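PDB 4UAP: glycosyl hydrolase, family 31/fibronectin type III domain protein from Clostridium perfringens, which binds N-acetylgalactosamine as a family 32 carbohydrate-binding module, a calcium-containing beta-sandwich that probably directs its parent family 31 glycoside hydrolase to galacto-configured glycans. Local coordinates for residues A[17-22]-A[36-41]; A[31-36]-A[73-78]; A[51-56]-A[138-143]; A[85-90]-A[128-133]. All coordinates share one frame; numbering follows the deposited sequence.

Interaction 1 (A[17-22]-A[36-41]); sequences SGMGLD and RMDLKW. With NGA (2-acetamido-2-deoxy-beta-D-galactopyranose), chain C.
M19 and M37 bring their backbones to 4.6 Å between CA atoms, and M19 O accepts both a hydrogen bond from D38 N (3.2 Å) and a CA-H...O contact from M37, pinning loop 17-22 to the short strand 37-38. This lies at the sugar-binding end of the beta-sandwich of a family 32 carbohydrate-binding module, where R36 and W41 belong to the GalNAc pocket. The M19 side chain runs straight to its sulfur and then bends (chi3 75°), which tucks CE against D38, 3.4 Å from CG. Its SD lies 3.7 Å from W41 CZ2 in an oblique Met-aromatic contact. D38 acts as a second-shell anchor. R36 grips it side-on in a salt bridge, NE to D38 OD1 and, at 2.7 Å, NH2 to D38 OD2, each oxygen being met on its syn side and close to the guanidinium plane. The anti lone pair of OD2 takes W41 NE1 at 2.8 Å, so one carboxylate orients both guanidinium and indole. Away from the pocket, L21 runs alongside M37 in the same direction, with L21 CD2 4.0 Å from M37 SD. The sugar rests on one face of the indole, NGA C4 sitting 3.5 Å above the plane of the W41 ring, toward its rim.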
loop_
_atom_site.group_PDB
_atom_site.type_symbol
_atom_site.label_atom_id
_atom_site.label_comp_id
_atom_site.label_asym_id
_atom_site.label_seq_id
_atom_site.Cartn_x
_atom_site.Cartn_y
_atom_site.Cartn_z
ATOM N N SER A 17 -7.665 10.457 9.904
ATOM C CA SER A 17 -7.952 9.887 11.218
ATOM C C SER A 17 -8.806 8.624 11.115
ATOM O O SER A 17 -9.830 8.614 10.441
ATOM C CB SER A 17 -8.660 10.931 12.093
ATOM O OG SER A 17 -8.962 10.400 13.370
ATOM N N GLY A 18 -8.394 7.554 11.787
ATOM C CA GLY A 18 -9.168 6.325 11.759
ATOM C C GLY A 18 -8.917 5.467 10.531
ATOM O O GLY A 18 -9.462 4.372 10.411
ATOM N N MET A 19 -8.076 5.965 9.631
ATOM C CA MET A 19 -7.771 5.300 8.367
ATOM C C MET A 19 -6.256 5.209 8.204
ATOM O O MET A 19 -5.707 5.556 7.158
ATOM C CB MET A 19 -8.412 6.061 7.190
ATOM C CG MET A 19 -9.904 6.379 7.404
ATOM S SD MET A 19 -10.754 7.148 5.984
ATOM C CE MET A 19 -10.915 5.742 4.909
ATOM N N GLY A 20 -5.581 4.740 9.253
ATOM C CA GLY A 20 -4.128 4.725 9.278
ATOM C C GLY A 20 -3.492 3.445 8.754
ATOM O O GLY A 20 -4.153 2.619 8.130
ATOM N N LEU A 21 -2.199 3.293 9.025
ATOM C CA LEU A 21 -1.395 2.183 8.508
ATOM C C LEU A 21 -1.956 0.810 8.860
ATOM O O LEU A 21 -1.811 -0.136 8.100
ATOM C CB LEU A 21 0.043 2.298 9.037
ATOM C CG LEU A 21 0.821 3.527 8.551
ATOM C CD1 LEU A 21 2.163 3.663 9.280
ATOM C CD2 LEU A 21 1.027 3.448 7.061
ATOM N N ASP A 22 -2.582 0.710 10.028
ATOM C CA ASP A 22 -3.141 -0.545 10.506
ATOM C C ASP A 22 -4.189 -1.108 9.552
ATOM O O ASP A 22 -4.371 -2.326 9.468
ATOM C CB ASP A 22 -3.746 -0.352 11.901
ATOM C CG ASP A 22 -4.837 0.710 11.918
ATOM O OD1 ASP A 22 -4.517 1.901 11.714
ATOM O OD2 ASP A 22 -6.016 0.358 12.134
ATOM N N ARG A 36 -10.133 0.882 4.669
ATOM C CA ARG A 36 -9.022 1.493 3.941
ATOM C C ARG A 36 -8.039 2.312 4.767
ATOM O O ARG A 36 -8.392 2.853 5.817
ATOM C CB ARG A 36 -9.567 2.412 2.836
ATOM C CG ARG A 36 -10.514 1.763 1.842
ATOM C CD ARG A 36 -10.659 2.652 0.609
ATOM N NE ARG A 36 -10.881 4.047 0.992
ATOM C CZ ARG A 36 -12.077 4.611 1.151
ATOM N NH1 ARG A 36 -13.195 3.913 0.944
ATOM N NH2 ARG A 36 -12.151 5.883 1.516
ATOM N N MET A 37 -6.809 2.398 4.257
ATOM C CA MET A 37 -5.865 3.460 4.590
ATOM C C MET A 37 -6.024 4.572 3.551
ATOM O O MET A 37 -5.927 4.313 2.347
ATOM C CB MET A 37 -4.416 2.942 4.591
ATOM C CG MET A 37 -3.351 3.989 5.005
ATOM S SD MET A 37 -1.722 3.815 4.213
ATOM C CE MET A 37 -2.139 4.529 2.634
ATOM N N ASP A 38 -6.272 5.795 4.016
ATOM C CA ASP A 38 -6.448 6.955 3.148
ATOM C C ASP A 38 -5.501 8.083 3.565
ATOM O O ASP A 38 -5.317 8.334 4.755
ATOM C CB ASP A 38 -7.889 7.489 3.213
ATOM C CG ASP A 38 -8.879 6.727 2.315
ATOM O OD1 ASP A 38 -8.642 5.559 1.927
ATOM O OD2 ASP A 38 -9.929 7.327 2.007
ATOM N N LEU A 39 -4.930 8.776 2.588
ATOM C CA LEU A 39 -4.312 10.071 2.835
ATOM C C LEU A 39 -5.383 11.005 3.402
ATOM O O LEU A 39 -6.573 10.792 3.153
ATOM C CB LEU A 39 -3.726 10.633 1.541
ATOM C CG LEU A 39 -2.221 10.886 1.541
ATOM C CD1 LEU A 39 -1.463 9.605 1.854
ATOM C CD2 LEU A 39 -1.779 11.490 0.206
ATOM N N LYS A 40 -4.979 12.030 4.151
ATOM C CA LYS A 40 -5.942 12.948 4.769
ATOM C C LYS A 40 -7.011 13.437 3.791
ATOM O O LYS A 40 -6.700 13.909 2.692
ATOM C CB LYS A 40 -5.229 14.166 5.368
ATOM C CG LYS A 40 -4.507 13.914 6.682
ATOM C CD LYS A 40 -3.927 15.220 7.228
ATOM C CE LYS A 40 -3.115 14.976 8.494
ATOM N NZ LYS A 40 -3.809 14.066 9.445
ATOM N N TRP A 41 -8.272 13.322 4.193
ATOM C CA TRP A 41 -9.363 13.839 3.366
ATOM C C TRP A 41 -9.338 15.361 3.306
ATOM O O TRP A 41 -8.936 16.023 4.264
ATOM C CB TRP A 41 -10.720 13.373 3.893
ATOM C CG TRP A 41 -10.971 11.907 3.728
ATOM C CD1 TRP A 41 -10.053 10.939 3.403
ATOM C CD2 TRP A 41 -12.222 11.238 3.893
ATOM N NE1 TRP A 41 -10.669 9.711 3.349
ATOM C CE2 TRP A 41 -11.999 9.866 3.645
ATOM C CE3 TRP A 41 -13.521 11.671 4.206
ATOM C CZ2 TRP A 41 -13.025 8.917 3.711
ATOM C CZ3 TRP A 41 -14.540 10.726 4.274
ATOM C CH2 TRP A 41 -14.285 9.364 4.027
HETATM C C1 NGA C . -13.837 12.173 -1.134
HETATM C C2 NGA C . -14.160 10.685 -1.053
HETATM C C3 NGA C . -13.465 10.077 0.147
HETATM C C4 NGA C . -11.984 10.427 0.084
HETATM C C5 NGA C . -11.841 11.948 0.142
HETATM C C6 NGA C . -10.421 12.494 0.068
HETATM C C7 NGA C . -16.276 9.676 -1.821
HETATM C C8 NGA C . -17.748 9.537 -1.557
HETATM N N2 NGA C . -15.604 10.456 -0.965
HETATM O O1 NGA C . -14.153 12.612 -2.434
HETATM O O3 NGA C . -13.702 8.690 0.119
HETATM O O4 NGA C . -11.457 9.935 -1.130
HETATM O O5 NGA C . -12.479 12.503 -0.970
HETATM O O6 NGA C . -10.457 13.916 0.004
HETATM O O7 NGA C . -15.758 9.088 -2.781
#

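Interaction 2 (A[31-36]-A[73-78]); sequences SDDSSR and YNRMNS. With CA (calcium ion), chain D; NGA (2-acetamido-2-deoxy-beta-D-galactopyranose), chain C.
R75 crosses R36 at a slant, meeting it from R36 CD to the guanidinium, starting with R75 CB, which packs 4.0 Å from R36 CD. R75 CG touches the same R36 carbon and also S31 CB; R75 CD comes next, against R36 NE. From here the chain stays fully extended (chi3 180°), which carries the charged end out to the sugar. R75 NE sits 3.4 Å from R36 NH1, and the two guanidinium groups stack flat, with centres 3.6 Å apart and planes at 7°. The pair lines the GalNAc site of this CBM32 beta-sandwich, on the loops at one end of its sheets. R75 NH1 donates to NGA O3 (2.9 Å) and to NGA O4 (3.1 Å); R75 NH2 adds weak bonds to O3 and to the acetamido oxygen O7. The carboxylates of D33 and D38 probably offset the paired charges: R36 NH1 forms a salt bridge to the anti lone pair of D33 OD1, and D38 holds R36 from elsewhere. S31 O is a neutral acceptor for R36 NH1. A water donates to D33 OD1, accepts weakly from R75 NH2 and is hydrogen-bonded to NGA O3 at 2.6 Å. Close by, S35 O binds the calcium ion, with K23, D26, T28, N143 and E144 completing the site. At the base of R75, M76 N donates almost straight (174°) to S31 OG at 2.8 Å, an oxygen that also meets the N143 amide.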
loop_
_atom_site.group_PDB
_atom_site.type_symbol
_atom_site.label_atom_id
_atom_site.label_comp_id
_atom_site.label_asym_id
_atom_site.label_seq_id
_atom_site.Cartn_x
_atom_site.Cartn_y
_atom_site.Cartn_z
ATOM N N SER A 31 -13.542 -2.234 -0.429
ATOM C CA SER A 31 -13.287 -0.814 -0.695
ATOM C C SER A 31 -14.031 0.127 0.254
ATOM O O SER A 31 -13.941 1.351 0.111
ATOM C CB SER A 31 -13.661 -0.475 -2.140
ATOM O OG SER A 31 -12.824 -1.161 -3.059
ATOM N N ASP A 32 -14.758 -0.439 1.217
ATOM C CA ASP A 32 -15.518 0.345 2.195
ATOM C C ASP A 32 -14.604 1.310 2.939
ATOM O O ASP A 32 -13.436 0.991 3.147
ATOM C CB ASP A 32 -16.211 -0.584 3.195
ATOM C CG ASP A 32 -17.229 -1.513 2.532
ATOM O OD1 ASP A 32 -18.128 -1.010 1.823
ATOM O OD2 ASP A 32 -17.127 -2.747 2.715
ATOM N N ASP A 33 -15.125 2.469 3.349
ATOM C CA ASP A 33 -14.333 3.433 4.125
ATOM C C ASP A 33 -13.689 2.775 5.339
ATOM O O ASP A 33 -12.563 3.115 5.723
ATOM C CB ASP A 33 -15.188 4.610 4.610
ATOM C CG ASP A 33 -15.601 5.553 3.491
ATOM O OD1 ASP A 33 -15.038 5.465 2.376
ATOM O OD2 ASP A 33 -16.486 6.403 3.739
ATOM N N SER A 34 -14.414 1.840 5.951
ATOM C CA SER A 34 -13.955 1.208 7.181
ATOM C C SER A 34 -12.791 0.222 6.969
ATOM O O SER A 34 -12.155 -0.205 7.937
ATOM C CB SER A 34 -15.126 0.494 7.859
ATOM O OG SER A 34 -15.653 -0.509 7.010
ATOM N N SER A 35 -12.513 -0.131 5.716
ATOM C CA SER A 35 -11.417 -1.063 5.392
ATOM C C SER A 35 -10.082 -0.383 5.073
ATOM O O SER A 35 -9.020 -1.004 5.180
ATOM C CB SER A 35 -11.794 -1.940 4.188
ATOM O OG SER A 35 -12.997 -2.663 4.403
ATOM N N ARG A 36 -10.133 0.882 4.669
ATOM C CA ARG A 36 -9.022 1.493 3.941
ATOM C C ARG A 36 -8.039 2.312 4.767
ATOM O O ARG A 36 -8.392 2.853 5.817
ATOM C CB ARG A 36 -9.567 2.412 2.836
ATOM C CG ARG A 36 -10.514 1.763 1.842
ATOM C CD ARG A 36 -10.659 2.652 0.609
ATOM N NE ARG A 36 -10.881 4.047 0.992
ATOM C CZ ARG A 36 -12.077 4.611 1.151
ATOM N NH1 ARG A 36 -13.195 3.913 0.944
ATOM N NH2 ARG A 36 -12.151 5.883 1.516
ATOM N N TYR A 73 -4.516 -4.260 -2.646
ATOM C CA TYR A 73 -5.923 -4.171 -2.999
ATOM C C TYR A 73 -6.326 -2.709 -3.152
ATOM O O TYR A 73 -6.253 -1.919 -2.205
ATOM C CB TYR A 73 -6.786 -4.869 -1.949
ATOM C CG TYR A 73 -6.614 -6.376 -1.933
ATOM C CD1 TYR A 73 -5.547 -6.971 -1.256
ATOM C CD2 TYR A 73 -7.519 -7.206 -2.600
ATOM C CE1 TYR A 73 -5.389 -8.348 -1.242
ATOM C CE2 TYR A 73 -7.360 -8.588 -2.600
ATOM C CZ TYR A 73 -6.306 -9.149 -1.916
ATOM O OH TYR A 73 -6.163 -10.514 -1.906
ATOM N N ASN A 74 -6.739 -2.355 -4.365
ATOM C CA ASN A 74 -7.025 -0.974 -4.707
ATOM C C ASN A 74 -8.487 -0.621 -4.488
ATOM O O ASN A 74 -9.356 -1.487 -4.523
ATOM C CB ASN A 74 -6.635 -0.703 -6.157
ATOM C CG ASN A 74 -5.151 -0.878 -6.387
ATOM O OD1 ASN A 74 -4.340 -0.284 -5.682
ATOM N ND2 ASN A 74 -4.787 -1.732 -7.342
ATOM N N ARG A 75 -8.747 0.660 -4.258
ATOM C CA ARG A 75 -10.107 1.105 -4.001
ATOM C C ARG A 75 -10.904 1.083 -5.297
ATOM O O ARG A 75 -10.578 1.793 -6.246
ATOM C CB ARG A 75 -10.129 2.507 -3.388
ATOM C CG ARG A 75 -11.546 2.981 -3.069
ATOM C CD ARG A 75 -11.563 4.427 -2.638
ATOM N NE ARG A 75 -12.924 4.856 -2.347
ATOM C CZ ARG A 75 -13.236 6.063 -1.890
ATOM N NH1 ARG A 75 -12.276 6.956 -1.679
ATOM N NH2 ARG A 75 -14.502 6.368 -1.647
ATOM N N MET A 76 -11.954 0.269 -5.326
ATOM C CA MET A 76 -12.766 0.119 -6.532
ATOM C C MET A 76 -14.183 0.646 -6.317
ATOM O O MET A 76 -14.701 0.640 -5.195
ATOM C CB MET A 76 -12.827 -1.352 -6.973
ATOM C CG MET A 76 -11.454 -2.034 -7.102
ATOM S SD MET A 76 -10.314 -1.231 -8.250
ATOM C CE MET A 76 -11.022 -1.760 -9.807
ATOM N N ASN A 77 -14.804 1.098 -7.402
ATOM C CA ASN A 77 -16.216 1.458 -7.370
ATOM C C ASN A 77 -17.049 0.196 -7.438
ATOM O O ASN A 77 -16.546 -0.845 -7.846
ATOM C CB ASN A 77 -16.563 2.383 -8.533
ATOM C CG ASN A 77 -15.769 3.657 -8.499
ATOM O OD1 ASN A 77 -15.665 4.300 -7.453
ATOM N ND2 ASN A 77 -15.201 4.035 -9.637
ATOM N N SER A 78 -18.322 0.286 -7.057
ATOM C CA SER A 78 -19.188 -0.894 -7.043
ATOM C C SER A 78 -19.308 -1.551 -8.424
ATOM O O SER A 78 -19.533 -2.753 -8.517
ATOM C CB SER A 78 -20.585 -0.528 -6.524
ATOM O OG SER A 78 -21.210 0.406 -7.389
HETATM CA CA CA D . -7.868 -3.094 5.153
HETATM C C1 NGA C . -13.837 12.173 -1.134
HETATM C C2 NGA C . -14.160 10.685 -1.053
HETATM C C3 NGA C . -13.465 10.077 0.147
HETATM C C4 NGA C . -11.984 10.427 0.084
HETATM C C5 NGA C . -11.841 11.948 0.142
HETATM C C6 NGA C . -10.421 12.494 0.068
HETATM C C7 NGA C . -16.276 9.676 -1.821
HETATM C C8 NGA C . -17.748 9.537 -1.557
HETATM N N2 NGA C . -15.604 10.456 -0.965
HETATM O O1 NGA C . -14.153 12.612 -2.434
HETATM O O3 NGA C . -13.702 8.690 0.119
HETATM O O4 NGA C . -11.457 9.935 -1.130
HETATM O O5 NGA C . -12.479 12.503 -0.970
HETATM O O6 NGA C . -10.457 13.916 0.004
HETATM O O7 NGA C . -15.758 9.088 -2.781
HETATM O O HOH W 1 -15.872 7.731 1.059
#

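Interaction 3 (A[51-56]-A[138-143]); sequences GTLPFE and NTLAIN. With CA (calcium ion), chain D.
L53 and L140 form the tightly packed part of this contact, their side chains crossing at about a right angle with L53 CD2 4.0 Å from L140 CD2. The other branch of the same leucine, L53 CD1, rests 3.7 Å from the backbone oxygen of T139. L140 turns CG anti to its backbone N (chi1 179°), which brings its CD2 methyl to L53 CD2 and, more loosely, to F55 CB at 4.5 Å. A130, M37 and M87 close in on L140, and M37 also packs on F55, making a largely apolar patch. Segment 51-56 leads into strand 55-61 of one sheet and segment 138-143 into strand 141-149 of the other, so the leucines join the two layers of the beta-sandwich through its interior. At the far end of the latter segment N143 O binds the calcium ion at 2.3 Å. Toward the partly exposed side the chemistry turns polar. N138 ND2 donates to G51 O (2.9 Å, 165° at the hydrogen), with the acceptor close to the N138 amide plane but the donor tilted from the carbonyl plane of G51. The CA-H of N138 is directed at the same oxygen, which is thus approached by backbone and side chain of one residue. Beside them a water accepts from G51 N at 2.7 Å and lies 2.9 Å from N138 O, to which it can donate, though it has more acceptors in reach than protons, bridging the two backbones.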
loop_
_atom_site.group_PDB
_atom_site.type_symbol
_atom_site.label_atom_id
_atom_site.label_comp_id
_atom_site.label_asym_id
_atom_site.label_seq_id
_atom_site.Cartn_x
_atom_site.Cartn_y
_atom_site.Cartn_z
ATOM N N GLY A 51 -2.044 15.388 3.250
ATOM C CA GLY A 51 -1.029 14.376 3.017
ATOM C C GLY A 51 -0.528 14.558 1.606
ATOM O O GLY A 51 -1.255 15.091 0.759
ATOM N N THR A 52 0.696 14.122 1.326
ATOM C CA THR A 52 1.233 14.257 -0.022
ATOM C C THR A 52 1.925 12.988 -0.501
ATOM O O THR A 52 2.564 12.273 0.278
ATOM C CB THR A 52 2.240 15.425 -0.126
ATOM O OG1 THR A 52 3.407 15.121 0.645
ATOM C CG2 THR A 52 1.615 16.730 0.371
ATOM N N LEU A 53 1.775 12.704 -1.785
ATOM C CA LEU A 53 2.538 11.645 -2.423
ATOM C C LEU A 53 3.872 12.262 -2.834
ATOM O O LEU A 53 3.937 13.458 -3.077
ATOM C CB LEU A 53 1.789 11.079 -3.623
ATOM C CG LEU A 53 0.404 10.527 -3.280
ATOM C CD1 LEU A 53 -0.267 9.952 -4.520
ATOM C CD2 LEU A 53 0.540 9.465 -2.187
ATOM N N PRO A 54 4.939 11.456 -2.911
ATOM C CA PRO A 54 4.951 10.004 -2.694
ATOM C C PRO A 54 4.760 9.624 -1.228
ATOM O O PRO A 54 5.229 10.325 -0.330
ATOM C CB PRO A 54 6.346 9.591 -3.184
ATOM C CG PRO A 54 7.194 10.813 -2.922
ATOM C CD PRO A 54 6.282 11.978 -3.239
ATOM N N PHE A 55 4.074 8.515 -0.989
ATOM C CA PHE A 55 3.873 8.044 0.378
ATOM C C PHE A 55 4.504 6.664 0.558
ATOM O O PHE A 55 4.163 5.709 -0.137
ATOM C CB PHE A 55 2.381 8.002 0.740
ATOM C CG PHE A 55 2.132 7.574 2.154
ATOM C CD1 PHE A 55 2.440 8.428 3.206
ATOM C CD2 PHE A 55 1.609 6.319 2.436
ATOM C CE1 PHE A 55 2.233 8.043 4.515
ATOM C CE2 PHE A 55 1.404 5.918 3.748
ATOM C CZ PHE A 55 1.717 6.784 4.793
ATOM N N GLU A 56 5.419 6.577 1.510
ATOM C CA GLU A 56 6.220 5.387 1.731
ATOM C C GLU A 56 5.658 4.544 2.869
ATOM O O GLU A 56 5.419 5.046 3.972
ATOM C CB GLU A 56 7.660 5.810 2.027
ATOM C CG GLU A 56 8.656 4.704 2.218
ATOM C CD GLU A 56 10.017 5.262 2.622
ATOM O OE1 GLU A 56 10.248 5.443 3.839
ATOM O OE2 GLU A 56 10.829 5.554 1.719
ATOM N N ASN A 138 -2.491 14.797 -3.395
ATOM C CA ASN A 138 -2.937 14.849 -2.001
ATOM C C ASN A 138 -3.995 13.797 -1.688
ATOM O O ASN A 138 -4.670 13.880 -0.660
ATOM C CB ASN A 138 -3.488 16.235 -1.648
ATOM C CG ASN A 138 -2.468 17.339 -1.842
ATOM O OD1 ASN A 138 -2.713 18.283 -2.577
ATOM N ND2 ASN A 138 -1.317 17.225 -1.177
ATOM N N THR A 139 -4.126 12.799 -2.557
ATOM C CA THR A 139 -5.184 11.811 -2.416
ATOM C C THR A 139 -4.659 10.394 -2.653
ATOM O O THR A 139 -3.884 10.155 -3.578
ATOM C CB THR A 139 -6.349 12.112 -3.404
ATOM O OG1 THR A 139 -6.781 13.473 -3.236
ATOM C CG2 THR A 139 -7.528 11.177 -3.173
ATOM N N LEU A 140 -5.090 9.455 -1.818
ATOM C CA LEU A 140 -4.682 8.058 -1.949
ATOM C C LEU A 140 -5.569 7.181 -1.088
ATOM O O LEU A 140 -5.802 7.498 0.080
ATOM C CB LEU A 140 -3.216 7.870 -1.523
ATOM C CG LEU A 140 -2.711 6.425 -1.602
ATOM C CD1 LEU A 140 -2.588 5.983 -3.065
ATOM C CD2 LEU A 140 -1.398 6.266 -0.864
ATOM N N ALA A 141 -6.046 6.076 -1.653
ATOM C CA ALA A 141 -6.816 5.099 -0.898
ATOM C C ALA A 141 -6.323 3.701 -1.228
ATOM O O ALA A 141 -6.251 3.319 -2.394
ATOM C CB ALA A 141 -8.313 5.224 -1.201
ATOM N N ILE A 142 -5.982 2.939 -0.195
ATOM C CA ILE A 142 -5.583 1.547 -0.356
ATOM C C ILE A 142 -6.385 0.684 0.616
ATOM O O ILE A 142 -6.463 1.003 1.800
ATOM C CB ILE A 142 -4.067 1.370 -0.107
ATOM C CG1 ILE A 142 -3.266 2.206 -1.117
ATOM C CG2 ILE A 142 -3.681 -0.109 -0.168
ATOM C CD1 ILE A 142 -1.736 2.239 -0.824
ATOM N N ASN A 143 -6.995 -0.392 0.119
ATOM C CA ASN A 143 -7.803 -1.271 0.968
ATOM C C ASN A 143 -6.978 -2.145 1.902
ATOM O O ASN A 143 -7.319 -2.338 3.058
ATOM C CB ASN A 143 -8.680 -2.193 0.112
ATOM C CG ASN A 143 -9.593 -1.438 -0.816
ATOM O OD1 ASN A 143 -9.686 -0.208 -0.756
ATOM N ND2 ASN A 143 -10.294 -2.176 -1.680
HETATM CA CA CA D . -7.868 -3.094 5.153
HETATM O O HOH W 2 -4.412 15.053 1.955
#

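Interaction 4 (A[85-90]-A[128-133]); sequences AAMKKV and ITALDS
K88 N and K89 N both point at D132 O, and L131 N and D132 N both point at K89 O: two classic beta bulges, one on each strand, in the antiparallel pairing of 87-90 with 128-133. In each, one bond is strong (K88 N to D132 O and L131 N to K89 O, both 2.8 Å) and its neighbour weak. The register shifts by one residue at each bulge, and the short axes cross at 149°. Side chains form the next layer. On the outer face K89 CB meets D132 CB at 3.9 Å, while L131 CD1 lies across the extended K89 chain, touching CG and CE. K88 runs beside D132, its CD 3.8 Å from OD2, though the charged ends stay apart. On the inner face M87 bends at chi3 (58°) to set SD 3.8 Å from A130 CB, and V90 turns CG2 anti to its own N, pressing it unusually tightly against I128 CG2, at 3.5 Å. Further out, the facing sheet of the sandwich covers this face: I72 and N74 pack on M87, F70 and I72 on I128. A85, at the start of the segment, touches the bound GalNAc. At the other end of the pairing, S133 OG is held by K135 N and D136 O.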
loop_
_atom_site.group_PDB
_atom_site.type_symbol
_atom_site.label_atom_id
_atom_site.label_comp_id
_atom_site.label_asym_id
_atom_site.label_seq_id
_atom_site.Cartn_x
_atom_site.Cartn_y
_atom_site.Cartn_z
ATOM N N ALA A 85 -9.785 7.992 -6.224
ATOM C CA ALA A 85 -8.826 8.168 -5.128
ATOM C C ALA A 85 -7.801 7.029 -5.055
ATOM O O ALA A 85 -6.852 7.098 -4.276
ATOM C CB ALA A 85 -9.568 8.298 -3.794
ATOM N N ALA A 86 -7.987 5.987 -5.863
ATOM C CA ALA A 86 -7.088 4.835 -5.838
ATOM C C ALA A 86 -5.678 5.130 -6.369
ATOM O O ALA A 86 -5.440 6.101 -7.098
ATOM C CB ALA A 86 -7.704 3.679 -6.630
ATOM N N MET A 87 -4.746 4.266 -5.984
ATOM C CA MET A 87 -3.372 4.304 -6.472
ATOM C C MET A 87 -3.327 4.133 -8.003
ATOM O O MET A 87 -4.094 3.351 -8.577
ATOM C CB MET A 87 -2.550 3.208 -5.777
ATOM C CG MET A 87 -1.028 3.449 -5.742
ATOM S SD MET A 87 -0.208 2.255 -4.640
ATOM C CE MET A 87 -0.707 0.712 -5.384
ATOM N N LYS A 88 -2.437 4.875 -8.653
ATOM C CA LYS A 88 -2.252 4.793 -10.099
ATOM C C LYS A 88 -0.855 4.290 -10.444
ATOM O O LYS A 88 -0.652 3.663 -11.481
ATOM C CB LYS A 88 -2.474 6.157 -10.751
ATOM C CG LYS A 88 -2.403 6.118 -12.279
ATOM C CD LYS A 88 -2.605 7.500 -12.904
ATOM C CE LYS A 88 -2.739 7.392 -14.420
ATOM N NZ LYS A 88 -2.831 8.729 -15.080
ATOM N N LYS A 89 0.110 4.587 -9.570
ATOM C CA LYS A 89 1.512 4.256 -9.808
ATOM C C LYS A 89 2.236 3.958 -8.500
ATOM O O LYS A 89 2.071 4.662 -7.507
ATOM C CB LYS A 89 2.210 5.400 -10.544
ATOM C CG LYS A 89 3.645 5.118 -10.960
ATOM C CD LYS A 89 4.124 6.275 -11.837
ATOM C CE LYS A 89 5.621 6.288 -12.033
ATOM N NZ LYS A 89 6.009 7.454 -12.895
ATOM N N VAL A 90 3.053 2.918 -8.513
ATOM C CA VAL A 90 3.665 2.428 -7.292
ATOM C C VAL A 90 5.044 1.905 -7.608
ATOM O O VAL A 90 5.311 1.464 -8.727
ATOM C CB VAL A 90 2.807 1.308 -6.645
ATOM C CG1 VAL A 90 2.767 0.063 -7.536
ATOM C CG2 VAL A 90 3.284 0.973 -5.222
ATOM N N ILE A 128 7.090 -0.064 0.159
ATOM C CA ILE A 128 6.185 0.200 -0.965
ATOM C C ILE A 128 5.864 1.678 -1.014
ATOM O O ILE A 128 5.406 2.245 -0.029
ATOM C CB ILE A 128 4.877 -0.596 -0.841
ATOM C CG1 ILE A 128 5.186 -2.096 -0.765
ATOM C CG2 ILE A 128 3.923 -0.263 -2.021
ATOM C CD1 ILE A 128 4.005 -2.961 -0.432
ATOM N N THR A 129 6.105 2.311 -2.152
ATOM C CA THR A 129 5.859 3.736 -2.250
ATOM C C THR A 129 4.789 4.035 -3.288
ATOM O O THR A 129 4.969 3.751 -4.471
ATOM C CB THR A 129 7.142 4.510 -2.606
ATOM O OG1 THR A 129 8.182 4.141 -1.693
ATOM C CG2 THR A 129 6.895 6.002 -2.481
ATOM N N ALA A 130 3.672 4.590 -2.827
ATOM C CA ALA A 130 2.651 5.123 -3.719
ATOM C C ALA A 130 3.157 6.431 -4.342
ATOM O O ALA A 130 3.503 7.370 -3.628
ATOM C CB ALA A 130 1.347 5.342 -2.961
ATOM N N LEU A 131 3.212 6.472 -5.670
ATOM C CA LEU A 131 3.805 7.599 -6.386
ATOM C C LEU A 131 2.743 8.521 -6.958
ATOM O O LEU A 131 2.951 9.726 -7.061
ATOM C CB LEU A 131 4.707 7.108 -7.522
ATOM C CG LEU A 131 5.839 6.178 -7.108
ATOM C CD1 LEU A 131 6.522 5.614 -8.349
ATOM C CD2 LEU A 131 6.818 6.944 -6.233
ATOM N N ASP A 132 1.611 7.946 -7.349
ATOM C CA ASP A 132 0.528 8.723 -7.929
ATOM C C ASP A 132 -0.815 8.074 -7.620
ATOM O O ASP A 132 -0.895 6.860 -7.390
ATOM C CB ASP A 132 0.719 8.846 -9.443
ATOM C CG ASP A 132 -0.055 10.001 -10.038
ATOM O OD1 ASP A 132 -0.436 10.919 -9.275
ATOM O OD2 ASP A 132 -0.277 9.999 -11.273
ATOM N N SER A 133 -1.863 8.889 -7.591
ATOM C CA SER A 133 -3.231 8.386 -7.521
ATOM C C SER A 133 -3.984 8.820 -8.784
ATOM O O SER A 133 -3.431 9.518 -9.628
ATOM C CB SER A 133 -3.947 8.909 -6.281
ATOM O OG SER A 133 -4.317 10.266 -6.466
#

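Overall arrangement
Interactions 3 and 4 lie deepest and are 7 Å apart between centres; they share the sandwich interior, where L140 packs on A130 and F55 N reaches A130 O. Interaction 4 works within one sheet through backbone bonds, whereas interaction 3 spans the two layers with leucines. Interactions 1 and 2 belong to the loop rim, share R36 and rely on charged, aromatic and sugar contacts. Segment 138-143 ties the two groups together: I142 O and L140 O meet M37 N and L39 N of interaction 1, and N143 N meets Y73 O of interaction 2. Calcium joins interactions 2 and 3 through S35 and N143, while A85 brings interaction 4 to the pocket beside R75.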